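Local structure of cysteine protease (Xylella fastidiosa, 3OIS) at residues 105-108 with 109-113; 129-132 with 133-137; 186-190 with 191-195; 267-271 with 272-276. The protein probably acts as a papain-like cysteine peptidase of the C1 family, and also binds the nucleotide uridine-5'-diphosphate. All coordinates share one frame; numbering follows the deposited sequence. Where two conformers were deposited one is given.

The four contacts follow one another along a single papain-family chain and fall into two pairs. Contacts 1 and 2 are turns of helices 104-114 and 126-135, which pack on each other; their centres lie about 10 Å apart, and only contact 2 holds residues that touch the bound UDP. Contacts 3 and 4 start helices 191-199 and 271-274 after strands 183-186 and 266-270 of the antiparallel sheet; their centres are about 12 Å apart and Q189 ties them together. Contacts 1 and 4, centres about 29 Å apart, lie on opposite sides of the chain's centre, consistent with the helical and sheet-rich halves of the papain fold.

Contact 1: 105-108 with 109-113; sequences LFIY and YNERK
R112 lays its guanidinium group over one face of the Y108 ring, one helical turn earlier. The planes are 24° apart and R112 CZ sits 3.8 Å from the ring centroid, a stacked cation-pi pair; R112 CD adds a CH-pi contact on that face. The bend at chi3 (-68°) folds the arginine back, letting R112 NE donate to Y108 O at 3.1 Å, from above the carbonyl plane. Arginine suits this buried place because its other nitrogens reach Y120 O and A164 O. E111 meets the same tyrosine differently: OE1 lies in the ring plane at the edge, 3.4 Å from Y108 CD1, while OE2 bonds to T79. N110 ND2 hovers over the centre of the F106 ring and donates to F106 O at 2.9 Å; the backbone N of N110 approaches that oxygen from the opposite face of its plane. The short amide thus bonds to the carbonyl while ND2 lies over the ring, with OD1 left to Y173. Around this turn of helix 104-114, I107 and N110 pack on L133 and V132 of helix 126-135, F106 and Y109 face helix 170-176, and the Y108 hydroxyl binds D121 and the backbone N of G123.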
loop_
_atom_site.group_PDB
_atom_site.type_symbol
_atom_site.label_atom_id
_atom_site.label_comp_id
_atom_site.label_asym_id
_atom_site.label_seq_id
_atom_site.Cartn_x
_atom_site.Cartn_y
_atom_site.Cartn_z
ATOM N N LEU A 105 4.098 -7.731 9.007
ATOM C CA LEU A 105 5.132 -7.226 9.939
ATOM C C LEU A 105 6.521 -7.619 9.455
ATOM O O LEU A 105 7.445 -6.899 9.694
ATOM C CB LEU A 105 4.972 -7.803 11.342
ATOM C CG LEU A 105 3.791 -7.224 12.124
ATOM C CD1 LEU A 105 3.896 -7.753 13.574
ATOM C CD2 LEU A 105 3.854 -5.668 12.136
ATOM N N PHE A 106 6.643 -8.775 8.739
ATOM C CA PHE A 106 7.943 -9.093 8.142
ATOM C C PHE A 106 8.351 -7.939 7.139
ATOM O O PHE A 106 9.538 -7.488 7.084
ATOM C CB PHE A 106 7.889 -10.404 7.337
ATOM C CG PHE A 106 9.205 -10.805 6.739
ATOM C CD1 PHE A 106 10.107 -11.583 7.491
ATOM C CD2 PHE A 106 9.565 -10.412 5.428
ATOM C CE1 PHE A 106 11.299 -11.945 6.944
ATOM C CE2 PHE A 106 10.805 -10.764 4.880
ATOM C CZ PHE A 106 11.673 -11.551 5.692
ATOM N N ILE A 107 7.436 -7.509 6.309
ATOM C CA ILE A 107 7.751 -6.417 5.404
ATOM C C ILE A 107 8.102 -5.170 6.210
ATOM O O ILE A 107 9.110 -4.556 5.914
ATOM C CB ILE A 107 6.664 -6.152 4.369
ATOM C CG1 ILE A 107 6.452 -7.395 3.446
ATOM C CG2 ILE A 107 6.918 -4.884 3.463
ATOM C CD1 ILE A 107 5.149 -7.285 2.769
ATOM N N TYR A 108 7.253 -4.809 7.154
ATOM C CA TYR A 108 7.388 -3.523 7.892
ATOM C C TYR A 108 8.690 -3.508 8.710
ATOM O O TYR A 108 9.335 -2.483 8.818
ATOM C CB TYR A 108 6.130 -3.246 8.748
ATOM C CG TYR A 108 6.075 -1.846 9.382
ATOM C CD1 TYR A 108 6.462 -0.694 8.619
ATOM C CD2 TYR A 108 5.546 -1.680 10.672
ATOM C CE1 TYR A 108 6.350 0.599 9.203
ATOM C CE2 TYR A 108 5.492 -0.412 11.297
ATOM C CZ TYR A 108 5.921 0.712 10.533
ATOM O OH TYR A 108 5.790 1.923 11.137
ATOM N N TYR A 109 9.074 -4.641 9.304
ATOM C CA TYR A 109 10.304 -4.679 10.119
ATOM C C TYR A 109 11.503 -4.424 9.188
ATOM O O TYR A 109 12.354 -3.520 9.432
ATOM C CB TYR A 109 10.412 -6.051 10.852
ATOM C CG TYR A 109 11.668 -6.133 11.666
ATOM C CD1 TYR A 109 11.623 -5.823 12.985
ATOM C CD2 TYR A 109 12.883 -6.487 11.098
ATOM C CE1 TYR A 109 12.791 -5.821 13.753
ATOM C CE2 TYR A 109 14.069 -6.540 11.912
ATOM C CZ TYR A 109 13.990 -6.206 13.160
ATOM O OH TYR A 109 15.129 -6.292 13.870
ATOM N N ASN A 110 11.550 -5.124 8.047
ATOM C CA ASN A 110 12.633 -4.944 7.173
ATOM C C ASN A 110 12.667 -3.595 6.476
ATOM O O ASN A 110 13.751 -3.076 6.216
ATOM C CB ASN A 110 12.716 -6.157 6.223
ATOM C CG ASN A 110 13.173 -7.411 6.999
ATOM O OD1 ASN A 110 14.268 -7.457 7.511
ATOM N ND2 ASN A 110 12.298 -8.387 7.114
ATOM N N GLU A 111 11.511 -2.991 6.189
ATOM C CA GLU A 111 11.540 -1.628 5.644
ATOM C C GLU A 111 12.267 -0.691 6.616
ATOM O O GLU A 111 13.022 0.124 6.185
ATOM C CB GLU A 111 10.120 -1.052 5.474
ATOM C CG GLU A 111 9.351 -1.687 4.361
ATOM C CD GLU A 111 7.870 -1.303 4.355
ATOM O OE1 GLU A 111 7.223 -1.344 5.403
ATOM O OE2 GLU A 111 7.417 -0.880 3.248
ATOM N N ARG A 112 12.068 -0.852 7.911
ATOM C CA ARG A 112 12.614 0.105 8.914
ATOM C C ARG A 112 14.120 -0.206 9.204
ATOM O O ARG A 112 14.744 0.529 9.890
ATOM C CB ARG A 112 11.778 0.065 10.167
ATOM C CG ARG A 112 10.428 0.872 9.778
ATOM C CD ARG A 112 9.479 0.911 10.972
ATOM N NE ARG A 112 9.087 -0.458 11.103
ATOM C CZ ARG A 112 8.995 -1.075 12.237
ATOM N NH1 ARG A 112 9.187 -0.392 13.381
ATOM N NH2 ARG A 112 8.648 -2.350 12.200
ATOM N N LYS A 113 14.642 -1.302 8.657
ATOM C CA LYS A 113 16.126 -1.527 8.579
ATOM C C LYS A 113 16.747 -0.644 7.535
ATOM O O LYS A 113 17.966 -0.348 7.610
ATOM C CB LYS A 113 16.447 -3.004 8.244
ATOM C CG LYS A 113 15.943 -3.978 9.365
ATOM C CD LYS A 113 16.612 -3.805 10.746
ATOM C CE LYS A 113 18.070 -4.253 10.746
ATOM N NZ LYS A 113 18.758 -3.791 12.053
#

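Contact 2: 129-132 with 133-137; sequences GIKV and LHKLG. With UDP (uridine-5'-diphosphate), chain E.
The diphosphate end of the UDP pocket is gripped here by K131 and K135, one turn apart on helix 126-135. K131 NZ donates to UDP O2B at 2.7 Å and more weakly to UDP O3A, the bridging oxygen. K135 NZ spans the two phosphates, with UDP O1A and UDP O3B each 3.0 Å away. The two lysine chains run at a slant to each other, K131 CE to K135 CE 3.8 Å, and converge on the anion, whose negative charge probably offsets the positive charge of the two ammonium groups. K131 has CG opposite its backbone N (chi1 -162°) and then bends at chi2, which turns the long chain toward K135. Lysine suits both places, its flexible chain carrying a charge from the helix surface to the phosphates. H134 works through water: ND1 lies 2.8 Å from a water in the plane of its ring, and the same water accepts from K131 NZ and donates to UDP O1A.

Behind the pocket the helix ends. V132 O accepts from the backbone N atoms of both L136 (2.8 Å) and G137 (2.9 Å), and G137 leaves helical geometry with phi 83°, a conformation open to glycine, which has no CB to press on the carbonyl O of the residue before. The apolar side chains pack on neighbouring elements: I130 and L133 on L83 of helix 78-93, I130 also on W284 and I286 of strand 280-287, and V132 and L136 on N110 of helix 104-114.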
loop_
_atom_site.group_PDB
_atom_site.type_symbol
_atom_site.label_atom_id
_atom_site.label_comp_id
_atom_site.label_asym_id
_atom_site.label_seq_id
_atom_site.Cartn_x
_atom_site.Cartn_y
_atom_site.Cartn_z
ATOM N N GLY A 129 9.685 -1.002 0.882
ATOM C CA GLY A 129 8.894 -2.254 0.967
ATOM C C GLY A 129 9.178 -3.101 -0.275
ATOM O O GLY A 129 9.282 -4.304 -0.163
ATOM N N ILE A 130 9.237 -2.466 -1.444
ATOM C CA ILE A 130 9.556 -3.190 -2.681
ATOM C C ILE A 130 10.967 -3.777 -2.683
ATOM O O ILE A 130 11.173 -4.915 -3.046
ATOM C CB ILE A 130 9.283 -2.283 -3.865
ATOM C CG1 ILE A 130 7.781 -2.114 -3.992
ATOM C CG2 ILE A 130 9.778 -2.909 -5.217
ATOM C CD1 ILE A 130 7.455 -0.998 -5.061
ATOM N N LYS A 131 11.939 -3.031 -2.187
ATOM C CA LYS A 131 13.270 -3.575 -1.997
ATOM C C LYS A 131 13.288 -4.845 -1.108
ATOM O O LYS A 131 13.995 -5.810 -1.442
ATOM C CB LYS A 131 14.175 -2.536 -1.394
ATOM C CG LYS A 131 15.682 -2.918 -1.583
ATOM C CD LYS A 131 16.287 -2.363 -2.850
ATOM C CE LYS A 131 17.710 -2.739 -2.959
ATOM N NZ LYS A 131 18.103 -2.369 -4.317
ATOM N N VAL A 132 12.574 -4.832 0.024
ATOM C CA VAL A 132 12.403 -5.996 0.875
ATOM C C VAL A 132 11.843 -7.161 0.053
ATOM O O VAL A 132 12.431 -8.223 0.031
ATOM C CB VAL A 132 11.451 -5.746 2.067
ATOM C CG1 VAL A 132 11.213 -7.005 2.852
ATOM C CG2 VAL A 132 12.017 -4.622 2.976
ATOM N N LEU A 133 10.751 -6.919 -0.690
ATOM C CA LEU A 133 10.224 -8.011 -1.528
ATOM C C LEU A 133 11.198 -8.562 -2.556
ATOM O O LEU A 133 11.082 -9.759 -2.873
ATOM C CB LEU A 133 8.924 -7.582 -2.184
ATOM C CG LEU A 133 7.809 -7.317 -1.193
ATOM C CD1 LEU A 133 6.517 -6.704 -1.946
ATOM C CD2 LEU A 133 7.425 -8.536 -0.380
ATOM N N HIS A 134 12.046 -7.703 -3.118
ATOM C CA HIS A 134 12.978 -8.087 -4.188
ATOM C C HIS A 134 14.158 -8.890 -3.632
ATOM O O HIS A 134 14.524 -9.923 -4.199
ATOM C CB HIS A 134 13.508 -6.857 -4.888
ATOM C CG HIS A 134 14.291 -7.159 -6.134
ATOM N ND1 HIS A 134 15.262 -6.308 -6.643
ATOM C CD2 HIS A 134 14.229 -8.221 -6.982
ATOM C CE1 HIS A 134 15.758 -6.829 -7.758
ATOM N NE2 HIS A 134 15.163 -7.994 -7.985
ATOM N N LYS A 135 14.747 -8.398 -2.545
ATOM C CA LYS A 135 15.956 -8.985 -1.974
ATOM C C LYS A 135 15.731 -10.039 -0.894
ATOM O O LYS A 135 16.544 -10.981 -0.789
ATOM C CB LYS A 135 16.811 -7.873 -1.353
ATOM C CG LYS A 135 17.205 -6.810 -2.333
ATOM C CD LYS A 135 18.104 -7.294 -3.466
ATOM C CE LYS A 135 18.454 -6.133 -4.387
ATOM N NZ LYS A 135 19.297 -6.561 -5.519
ATOM N N LEU A 136 14.655 -9.926 -0.089
ATOM C CA LEU A 136 14.375 -10.832 1.014
ATOM C C LEU A 136 13.134 -11.683 0.727
ATOM O O LEU A 136 13.000 -12.749 1.258
ATOM C CB LEU A 136 14.155 -10.050 2.301
ATOM C CG LEU A 136 15.258 -9.032 2.623
ATOM C CD1 LEU A 136 15.101 -8.435 4.020
ATOM C CD2 LEU A 136 16.659 -9.658 2.439
ATOM N N GLY A 137 12.171 -11.155 -0.066
ATOM C CA GLY A 137 10.884 -11.866 -0.173
ATOM C C GLY A 137 9.945 -11.523 0.979
ATOM O O GLY A 137 10.000 -10.362 1.563
HETATM N N1 UDP E . 15.359 -1.144 -10.034
HETATM C C2 UDP E . 14.055 -1.015 -10.425
HETATM N N3 UDP E . 13.331 -2.173 -10.682
HETATM C C4 UDP E . 13.891 -3.402 -10.544
HETATM C C5 UDP E . 15.243 -3.548 -10.184
HETATM C C6 UDP E . 15.922 -2.376 -9.824
HETATM O O2 UDP E . 13.512 0.038 -10.542
HETATM O O4 UDP E . 13.171 -4.394 -10.891
HETATM C "C1'" UDP E . 16.127 0.141 -9.894
HETATM C "C2'" UDP E . 15.778 0.941 -8.658
HETATM O "O2'" UDP E . 16.041 2.298 -9.012
HETATM C "C3'" UDP E . 16.834 0.441 -7.753
HETATM C "C4'" UDP E . 18.066 0.381 -8.684
HETATM O "O4'" UDP E . 17.539 -0.109 -9.936
HETATM O "O3'" UDP E . 17.040 1.442 -6.760
HETATM C "C5'" UDP E . 19.151 -0.507 -8.083
HETATM O "O5'" UDP E . 18.605 -1.821 -7.989
HETATM P PA UDP E . 19.435 -3.092 -7.798
HETATM O O1A UDP E . 18.647 -4.253 -7.326
HETATM O O2A UDP E . 20.306 -3.347 -8.980
HETATM O O3A UDP E . 20.376 -2.561 -6.579
HETATM P PB UDP E . 21.372 -3.267 -5.520
HETATM O O1B UDP E . 22.641 -2.552 -5.598
HETATM O O2B UDP E . 20.670 -3.152 -4.268
HETATM O O3B UDP E . 21.601 -4.720 -5.803
HETATM O O HOH W 1 16.254 -3.791 -6.072
#

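Contact 3: 186-190 with 191-195; sequences RVAQD and IDHLK
V187 presses its CG1 methyl against CD2 of L194, 3.7 Å away, the two branched side chains crossing obliquely where the loop after strand 183-186 turns into helix 191-199. Both are buried, and apolar residues suit the spot because V187 also packs on V285 and L194 on F283 of strand 280-287. Beside them the imidazole of H193 lies against the loop. The small methyl of A188 and the carboxylate of D190 approach it obliquely from the same side, the methyl nearest ND1 (A188 CB to H193 ND1 3.9 Å), the carboxylate near CD2 (D190 OD1 to H193 CD2 3.5 Å) with its plane 55° from that of the ring. A water links H193 ND1 to the backbone N of A188, both at 2.9 Å.

D190 does the polar work. Its CG stands opposite the backbone N (chi1 169°), which swings the carboxylate over the first helical turn; OD1 then takes weak bonds from the backbone N of D192, at 2.9 Å, and from that of H193. D190 O meanwhile accepts from L194 N at 3.1 Å, the first regular bond of the helix. Just before, Q189 is the centre of an inverse gamma turn and sends NE2 to I274 O and A280 O. A short acceptor side chain meeting backbone N-H groups in the first turn is the classic aspartate N-cap, here joining a sheet strand to the helix.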
loop_
_atom_site.group_PDB
_atom_site.type_symbol
_atom_site.label_atom_id
_atom_site.label_comp_id
_atom_site.label_asym_id
_atom_site.label_seq_id
_atom_site.Cartn_x
_atom_site.Cartn_y
_atom_site.Cartn_z
ATOM N N ARG A 186 7.860 1.871 -11.985
ATOM C CA ARG A 186 6.920 2.965 -11.744
ATOM C C ARG A 186 5.950 3.245 -12.865
ATOM O O ARG A 186 6.351 3.378 -14.057
ATOM C CB ARG A 186 7.662 4.333 -11.602
ATOM C CG ARG A 186 8.409 4.436 -10.415
ATOM C CD ARG A 186 8.847 5.885 -10.247
ATOM N NE ARG A 186 9.636 5.950 -9.037
ATOM C CZ ARG A 186 9.143 6.354 -7.840
ATOM N NH1 ARG A 186 7.863 6.774 -7.749
ATOM N NH2 ARG A 186 9.965 6.362 -6.778
ATOM N N VAL A 187 4.708 3.448 -12.501
ATOM C CA VAL A 187 3.672 3.887 -13.442
ATOM C C VAL A 187 3.573 5.368 -13.442
ATOM O O VAL A 187 3.584 6.009 -12.381
ATOM C CB VAL A 187 2.243 3.332 -13.157
ATOM C CG1 VAL A 187 1.346 3.639 -14.366
ATOM C CG2 VAL A 187 2.194 1.807 -12.924
ATOM N N ALA A 188 3.519 5.940 -14.655
ATOM C CA ALA A 188 3.407 7.368 -14.824
ATOM C C ALA A 188 2.131 7.846 -14.244
ATOM O O ALA A 188 1.074 7.184 -14.320
ATOM C CB ALA A 188 3.447 7.736 -16.307
ATOM N N GLN A 189 2.196 9.004 -13.622
ATOM C CA GLN A 189 0.964 9.520 -13.024
ATOM C C GLN A 189 0.153 10.218 -14.117
ATOM O O GLN A 189 0.103 11.484 -14.248
ATOM C CB GLN A 189 1.321 10.459 -11.860
ATOM C CG GLN A 189 0.137 11.102 -11.253
ATOM C CD GLN A 189 0.507 11.818 -9.959
ATOM O OE1 GLN A 189 1.673 12.194 -9.764
ATOM N NE2 GLN A 189 -0.445 11.948 -9.059
ATOM N N ASP A 190 -0.554 9.390 -14.865
ATOM C CA ASP A 190 -1.233 9.810 -16.070
ATOM C C ASP A 190 -2.397 8.870 -16.042
ATOM O O ASP A 190 -2.172 7.693 -15.948
ATOM C CB ASP A 190 -0.293 9.549 -17.284
ATOM C CG ASP A 190 -0.984 9.699 -18.592
ATOM O OD1 ASP A 190 -1.976 9.057 -18.820
ATOM O OD2 ASP A 190 -0.544 10.470 -19.471
ATOM N N ILE A 191 -3.625 9.385 -16.153
ATOM C CA ILE A 191 -4.830 8.533 -15.956
ATOM C C ILE A 191 -4.843 7.349 -16.948
ATOM O O ILE A 191 -5.166 6.209 -16.586
ATOM C CB ILE A 191 -6.101 9.365 -16.020
ATOM C CG1 ILE A 191 -6.258 10.135 -14.727
ATOM C CG2 ILE A 191 -7.350 8.518 -16.201
ATOM C CD1 ILE A 191 -7.167 11.327 -14.965
ATOM N N ASP A 192 -4.430 7.597 -18.184
ATOM C CA ASP A 192 -4.492 6.510 -19.176
ATOM C C ASP A 192 -3.442 5.426 -18.892
ATOM O O ASP A 192 -3.621 4.240 -19.225
ATOM C CB ASP A 192 -4.257 7.113 -20.572
ATOM C CG ASP A 192 -5.450 7.897 -21.092
ATOM O OD1 ASP A 192 -6.595 7.841 -20.569
ATOM O OD2 ASP A 192 -5.227 8.524 -22.134
ATOM N N HIS A 193 -2.341 5.804 -18.280
ATOM C CA HIS A 193 -1.337 4.813 -17.900
ATOM C C HIS A 193 -1.803 3.984 -16.705
ATOM O O HIS A 193 -1.617 2.792 -16.710
ATOM C CB HIS A 193 -0.019 5.450 -17.582
ATOM C CG HIS A 193 0.725 5.881 -18.797
ATOM N ND1 HIS A 193 2.006 5.457 -19.068
ATOM C CD2 HIS A 193 0.350 6.668 -19.838
ATOM C CE1 HIS A 193 2.398 5.970 -20.219
ATOM N NE2 HIS A 193 1.418 6.716 -20.703
ATOM N N LEU A 194 -2.433 4.638 -15.721
ATOM C CA LEU A 194 -3.030 3.911 -14.595
ATOM C C LEU A 194 -4.144 2.999 -15.113
ATOM O O LEU A 194 -4.288 1.877 -14.635
ATOM C CB LEU A 194 -3.606 4.834 -13.519
ATOM C CG LEU A 194 -2.586 5.894 -13.019
ATOM C CD1 LEU A 194 -3.263 6.883 -11.941
ATOM C CD2 LEU A 194 -1.399 5.177 -12.410
ATOM N N LYS A 195 -4.921 3.494 -16.066
ATOM C CA LYS A 195 -6.013 2.626 -16.563
ATOM C C LYS A 195 -5.410 1.445 -17.337
ATOM O O LYS A 195 -5.900 0.310 -17.221
ATOM C CB LYS A 195 -7.038 3.383 -17.420
ATOM C CG LYS A 195 -7.924 4.459 -16.750
ATOM C CD LYS A 195 -8.723 5.201 -17.883
ATOM C CE LYS A 195 -9.791 6.051 -17.263
ATOM N NZ LYS A 195 -10.553 6.771 -18.350
HETATM O O HOH W 2 3.953 4.510 -17.188
#

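Contact 4: 267-271 with 272-276; sequences FWMPY and EYISN
M269 and Y273 form the apolar centre, a Met-aromatic contact at the junction of strand 266-270 with the short helix 271-274. The sulfur of M269 lies 4.6 Å from the centroid of the Y273 ring in an oblique position, while the bend at chi3 (-80°) brings CE over one face of the ring, toward its rim. M269 CG touches Y273 CB, and SD also meets I274 CB at 3.8 Å. The flexible, polarisable methionine can thus fill the angle between two helix residues; F206 and F208 of strand 204-211 pack against it from the sheet. P270 lies alongside Y273, its CD 3.8 Å from Y273 CB. At the N-cap this proline brings no capping side chain; it contributes its rigid ring to the packing and its carbonyl to the first helical bonds.

Around this core lies the polar edge. P270 O accepts from two backbone donors: I274 N at 3.2 Å, nearly head-on to the carbonyl, and Y273 N from above its plane. The tyrosine hydroxyls find partners beyond the turn, Y273 OH at S209 O and Y271 OH at D246. E272 folds OE2 back to P270 CB, 3.5 Å away, and gives OE1 to a salt bridge with R249. Serine suits this turn because its short hydroxyl can fold back on the backbone: S275 OG donates to Y271 O at 2.9 Å, while S275 N reaches the same oxygen from the opposite face of its plane.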
loop_
_atom_site.group_PDB
_atom_site.type_symbol
_atom_site.label_atom_id
_atom_site.label_comp_id
_atom_site.label_asym_id
_atom_site.label_seq_id
_atom_site.Cartn_x
_atom_site.Cartn_y
_atom_site.Cartn_z
ATOM N N PHE A 267 -12.888 1.697 -1.290
ATOM C CA PHE A 267 -13.326 3.087 -1.514
ATOM C C PHE A 267 -13.144 3.484 -2.964
ATOM O O PHE A 267 -12.520 2.742 -3.767
ATOM C CB PHE A 267 -12.485 4.034 -0.615
ATOM C CG PHE A 267 -12.713 3.833 0.853
ATOM C CD1 PHE A 267 -12.012 2.857 1.601
ATOM C CD2 PHE A 267 -13.609 4.697 1.524
ATOM C CE1 PHE A 267 -12.232 2.739 3.041
ATOM C CE2 PHE A 267 -13.810 4.623 2.935
ATOM C CZ PHE A 267 -13.141 3.630 3.697
ATOM N N TRP A 268 -13.704 4.634 -3.327
ATOM C CA TRP A 268 -13.574 5.212 -4.649
ATOM C C TRP A 268 -12.850 6.522 -4.542
ATOM O O TRP A 268 -13.232 7.390 -3.700
ATOM C CB TRP A 268 -14.956 5.561 -5.216
ATOM C CG TRP A 268 -15.833 4.375 -5.714
ATOM C CD1 TRP A 268 -17.086 4.028 -5.230
ATOM C CD2 TRP A 268 -15.599 3.528 -6.863
ATOM N NE1 TRP A 268 -17.621 2.991 -5.980
ATOM C CE2 TRP A 268 -16.723 2.642 -6.959
ATOM C CE3 TRP A 268 -14.526 3.375 -7.766
ATOM C CZ2 TRP A 268 -16.792 1.633 -7.911
ATOM C CZ3 TRP A 268 -14.649 2.418 -8.770
ATOM C CH2 TRP A 268 -15.755 1.537 -8.800
ATOM N N MET A 269 -11.800 6.670 -5.369
ATOM C CA MET A 269 -10.975 7.867 -5.392
ATOM C C MET A 269 -11.207 8.599 -6.741
ATOM O O MET A 269 -11.000 8.003 -7.754
ATOM C CB MET A 269 -9.461 7.536 -5.302
ATOM C CG MET A 269 -8.622 8.847 -5.356
ATOM S SD MET A 269 -6.827 8.461 -5.049
ATOM C CE MET A 269 -6.848 8.313 -3.242
ATOM N N PRO A 270 -11.548 9.891 -6.737
ATOM C CA PRO A 270 -11.821 10.600 -8.008
ATOM C C PRO A 270 -10.609 10.632 -8.948
ATOM O O PRO A 270 -9.476 10.702 -8.492
ATOM C CB PRO A 270 -12.108 12.059 -7.580
ATOM C CG PRO A 270 -12.323 12.000 -6.054
ATOM C CD PRO A 270 -11.709 10.734 -5.540
ATOM N N TYR A 271 -10.852 10.573 -10.254
ATOM C CA TYR A 271 -9.792 10.793 -11.216
ATOM C C TYR A 271 -8.945 12.024 -10.956
ATOM O O TYR A 271 -7.719 11.978 -11.101
ATOM C CB TYR A 271 -10.440 10.943 -12.617
ATOM C CG TYR A 271 -10.922 9.621 -13.195
ATOM C CD1 TYR A 271 -10.958 8.430 -12.442
ATOM C CD2 TYR A 271 -11.411 9.555 -14.495
ATOM C CE1 TYR A 271 -11.427 7.235 -13.013
ATOM C CE2 TYR A 271 -11.917 8.321 -15.064
ATOM C CZ TYR A 271 -11.924 7.183 -14.321
ATOM O OH TYR A 271 -12.401 5.974 -14.852
ATOM N N GLU A 272 -9.592 13.120 -10.539
ATOM C CA GLU A 272 -8.859 14.401 -10.306
ATOM C C GLU A 272 -7.983 14.322 -9.035
ATOM O O GLU A 272 -7.065 15.151 -8.848
ATOM C CB GLU A 272 -9.883 15.543 -10.112
ATOM C CG GLU A 272 -10.885 15.836 -11.287
ATOM C CD GLU A 272 -12.100 14.841 -11.445
ATOM O OE1 GLU A 272 -12.838 15.007 -12.474
ATOM O OE2 GLU A 272 -12.331 13.891 -10.601
ATOM N N TYR A 273 -8.279 13.377 -8.165
ATOM C CA TYR A 273 -7.483 13.227 -6.954
ATOM C C TYR A 273 -6.222 12.442 -7.338
ATOM O O TYR A 273 -5.091 12.910 -7.125
ATOM C CB TYR A 273 -8.344 12.481 -5.944
ATOM C CG TYR A 273 -7.870 12.527 -4.481
ATOM C CD1 TYR A 273 -8.782 12.902 -3.509
ATOM C CD2 TYR A 273 -6.541 12.221 -4.081
ATOM C CE1 TYR A 273 -8.458 12.927 -2.202
ATOM C CE2 TYR A 273 -6.169 12.321 -2.717
ATOM C CZ TYR A 273 -7.153 12.623 -1.780
ATOM O OH TYR A 273 -6.869 12.729 -0.432
ATOM N N ILE A 274 -6.403 11.236 -7.898
ATOM C CA ILE A 274 -5.247 10.398 -8.185
ATOM C C ILE A 274 -4.239 11.014 -9.179
ATOM O O ILE A 274 -3.035 10.714 -9.109
ATOM C CB ILE A 274 -5.727 8.986 -8.672
ATOM C CG1 ILE A 274 -4.672 7.926 -8.361
ATOM C CG2 ILE A 274 -6.133 9.095 -10.178
ATOM C CD1 ILE A 274 -5.199 6.393 -8.557
ATOM N N SER A 275 -4.721 11.853 -10.089
ATOM C CA SER A 275 -3.868 12.420 -11.123
ATOM C C SER A 275 -3.199 13.715 -10.685
ATOM O O SER A 275 -2.385 14.202 -11.422
ATOM C CB SER A 275 -4.724 12.637 -12.401
ATOM O OG SER A 275 -5.637 13.696 -12.204
ATOM N N ASN A 276 -3.541 14.217 -9.490
ATOM C CA ASN A 276 -2.924 15.423 -8.937
ATOM C C ASN A 276 -1.555 15.125 -8.282
ATOM O O ASN A 276 -1.477 14.375 -7.314
ATOM C CB ASN A 276 -3.902 16.131 -7.989
ATOM C CG ASN A 276 -3.421 17.527 -7.575
ATOM O OD1 ASN A 276 -2.244 17.791 -7.578
ATOM N ND2 ASN A 276 -4.361 18.441 -7.274
#